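Local coordinates for major capsid protein (Paramecium bursaria Chlorella virus 1, PDB 5TIP) that self-assembles as trimers into the large icosahedral shell of the virus, where it is the main, glycosylated structural protein, at residues T114-L118 with G349-Y353. Numbering follows the deposited sequence.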
ATOM      1  N   THR A 114     -19.044  -2.750  -4.725  1.00 22.66           N
ATOM      2  CA  THR A 114     -18.540  -3.912  -3.999  1.00 24.20           C
ATOM      3  C   THR A 114     -17.075  -4.177  -4.326  1.00 25.32           C
ATOM      4  O   THR A 114     -16.280  -4.488  -3.430  1.00 25.59           O
ATOM      5  CB  THR A 114     -19.392  -5.140  -4.327  1.00 24.45           C
ATOM      6  OG1 THR A 114     -20.738  -4.917  -3.891  1.00 23.32           O
ATOM      7  CG2 THR A 114     -18.843  -6.383  -3.636  1.00 25.77           C
ATOM      8  N   TYR A 115     -16.701  -4.054  -5.601  1.00 22.56           N
ATOM      9  CA  TYR A 115     -15.306  -4.246  -5.987  1.00 20.61           C
ATOM     10  C   TYR A 115     -14.402  -3.230  -5.302  1.00 22.23           C
ATOM     11  O   TYR A 115     -13.295  -3.568  -4.865  1.00 26.03           O
ATOM     12  CB  TYR A 115     -15.168  -4.152  -7.506  1.00 19.75           C
ATOM     13  CG  TYR A 115     -13.742  -4.199  -8.003  1.00 19.79           C
ATOM     14  CD1 TYR A 115     -13.114  -5.409  -8.252  1.00 21.18           C
ATOM     15  CD2 TYR A 115     -13.025  -3.031  -8.228  1.00 20.04           C
ATOM     16  CE1 TYR A 115     -11.813  -5.458  -8.705  1.00 23.20           C
ATOM     17  CE2 TYR A 115     -11.723  -3.069  -8.681  1.00 21.74           C
ATOM     18  CZ  TYR A 115     -11.121  -4.286  -8.919  1.00 25.48           C
ATOM     19  OH  TYR A 115      -9.823  -4.335  -9.373  1.00 31.30           O
ATOM     20  N   ASP A 116     -14.854  -1.980  -5.203  1.00 18.86           N
ATOM     21  CA  ASP A 116     -14.047  -0.947  -4.565  1.00 21.38           C
ATOM     22  C   ASP A 116     -13.857  -1.231  -3.080  1.00 23.43           C
ATOM     23  O   ASP A 116     -12.779  -0.984  -2.527  1.00 22.59           O
ATOM     24  CB  ASP A 116     -14.697   0.422  -4.777  1.00 24.36           C
ATOM     25  CG  ASP A 116     -13.843   1.562  -4.260  1.00 26.06           C
ATOM     26  OD1 ASP A 116     -12.692   1.703  -4.723  1.00 27.67           O
ATOM     27  OD2 ASP A 116     -14.324   2.321  -3.394  1.00 27.65           O
ATOM     28  N   ALA A 117     -14.890  -1.757  -2.420  1.00 21.95           N
ATOM     29  CA  ALA A 117     -14.798  -2.021  -0.988  1.00 21.86           C
ATOM     30  C   ALA A 117     -13.880  -3.196  -0.677  1.00 24.08           C
ATOM     31  O   ALA A 117     -13.300  -3.255   0.413  1.00 26.48           O
ATOM     32  CB  ALA A 117     -16.191  -2.279  -0.413  1.00 21.75           C
ATOM     33  N   LEU A 118     -13.730  -4.132  -1.610  1.00 22.84           N
ATOM     34  CA  LEU A 118     -12.957  -5.344  -1.368  1.00 21.90           C
ATOM     35  C   LEU A 118     -11.551  -5.304  -1.952  1.00 23.68           C
ATOM     36  O   LEU A 118     -10.600  -5.709  -1.278  1.00 26.61           O
ATOM     37  CB  LEU A 118     -13.696  -6.563  -1.931  1.00 22.20           C
ATOM     38  CG  LEU A 118     -14.821  -7.161  -1.085  1.00 20.41           C
ATOM     39  CD1 LEU A 118     -15.546  -8.235  -1.872  1.00 17.83           C
ATOM     40  CD2 LEU A 118     -14.272  -7.732   0.214  1.00 20.74           C
ATOM     41  N   GLY A 349     -20.502  -4.758   6.271  1.00 23.56           N
ATOM     42  CA  GLY A 349     -21.601  -5.000   5.367  1.00 19.42           C
ATOM     43  C   GLY A 349     -21.218  -5.620   4.043  1.00 23.36           C
ATOM     44  O   GLY A 349     -22.110  -5.980   3.267  1.00 23.87           O
ATOM     45  N   VAL A 350     -19.925  -5.756   3.760  1.00 23.86           N
ATOM     46  CA  VAL A 350     -19.435  -6.416   2.557  1.00 21.81           C
ATOM     47  C   VAL A 350     -18.700  -7.676   2.985  1.00 22.17           C
ATOM     48  O   VAL A 350     -17.828  -7.625   3.860  1.00 26.05           O
ATOM     49  CB  VAL A 350     -18.519  -5.494   1.734  1.00 21.93           C
ATOM     50  CG1 VAL A 350     -18.076  -6.191   0.459  1.00 20.82           C
ATOM     51  CG2 VAL A 350     -19.229  -4.191   1.412  1.00 21.70           C
ATOM     52  N   TYR A 351     -19.052  -8.804   2.373  1.00 21.44           N
ATOM     53  CA  TYR A 351     -18.555 -10.102   2.801  1.00 22.13           C
ATOM     54  C   TYR A 351     -17.923 -10.833   1.626  1.00 23.36           C
ATOM     55  O   TYR A 351     -18.282 -10.612   0.468  1.00 25.93           O
ATOM     56  CB  TYR A 351     -19.675 -10.946   3.412  1.00 23.09           C
ATOM     57  CG  TYR A 351     -20.454 -10.222   4.486  1.00 24.28           C
ATOM     58  CD1 TYR A 351     -20.034 -10.245   5.809  1.00 23.88           C
ATOM     59  CD2 TYR A 351     -21.604  -9.507   4.176  1.00 22.94           C
ATOM     60  CE1 TYR A 351     -20.739  -9.582   6.792  1.00 22.04           C
ATOM     61  CE2 TYR A 351     -22.314  -8.839   5.153  1.00 19.99           C
ATOM     62  CZ  TYR A 351     -21.876  -8.881   6.459  1.00 22.83           C
ATOM     63  OH  TYR A 351     -22.581  -8.220   7.437  1.00 25.41           O
ATOM     64  N   LEU A 352     -16.978 -11.714   1.947  1.00 24.09           N
ATOM     65  CA  LEU A 352     -16.204 -12.432   0.947  1.00 22.75           C
ATOM     66  C   LEU A 352     -15.946 -13.854   1.416  1.00 21.41           C
ATOM     67  O   LEU A 352     -15.681 -14.088   2.598  1.00 23.76           O
ATOM     68  CB  LEU A 352     -14.866 -11.727   0.680  1.00 22.86           C
ATOM     69  CG  LEU A 352     -13.813 -12.471  -0.146  1.00 23.41           C
ATOM     70  CD1 LEU A 352     -14.147 -12.416  -1.630  1.00 23.34           C
ATOM     71  CD2 LEU A 352     -12.423 -11.914   0.122  1.00 23.56           C
ATOM     72  N   TYR A 353     -16.032 -14.801   0.487  1.00 18.90           N
ATOM     73  CA  TYR A 353     -15.476 -16.134   0.677  1.00 20.83           C
ATOM     74  C   TYR A 353     -14.688 -16.494  -0.569  1.00 22.21           C
ATOM     75  O   TYR A 353     -15.253 -16.563  -1.665  1.00 26.82           O
ATOM     76  CB  TYR A 353     -16.555 -17.183   0.950  1.00 22.94           C
ATOM     77  CG  TYR A 353     -15.955 -18.537   1.258  1.00 23.74           C
ATOM     78  CD1 TYR A 353     -15.397 -18.800   2.501  1.00 22.94           C
ATOM     79  CD2 TYR A 353     -15.923 -19.541   0.298  1.00 25.50           C
ATOM     80  CE1 TYR A 353     -14.835 -20.028   2.786  1.00 24.95           C
ATOM     81  CE2 TYR A 353     -15.364 -20.775   0.575  1.00 28.24           C
ATOM     82  CZ  TYR A 353     -14.822 -21.012   1.821  1.00 29.51           C
ATOM     83  OH  TYR A 353     -14.263 -22.237   2.104  1.00 32.76           O
TER
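The double jelly-roll fold of this capsid protein brings helix 109-119 of the N-terminal jelly roll against strand 350-354 of the C-terminal one, and Thr114, Ala117 and Leu118 meet Val350 and Leu352 at this buried junction. The axes of the two segments come within 9.2 Å at an angle of 74°, and side chains from both meet in the gap between them. Val350 is the hub, and its two methyls serve different parts of the helix. CG2 faces Ala117 and lies 4.0 Å from its CB, whereas CG1, anti to the backbone N (chi1 -178°), fits against the branch point of Leu118, 3.7 Å from CG. Thr114 CG2 lies more loosely, 4.2 Å from Val350 CG1, while OG1 bonds back to the carbonyl O of Asp110 within the helix; the hydroxyl is thereby satisfied and the methyl is left for the apolar side. Leu118 projects from the helix onto the strand, and its branches span Val350 and Leu352, two residues on the same face, while Tyr351 between them turns to the other side and packs on Trp263. Strand 257-266, the antiparallel neighbour of this strand, adds further cover, with Ala262 touching Leu118 and Asn264 touching Thr114. At the far end of the contact, Leu118 CD2 rests 4.1 Å from Leu352 CB.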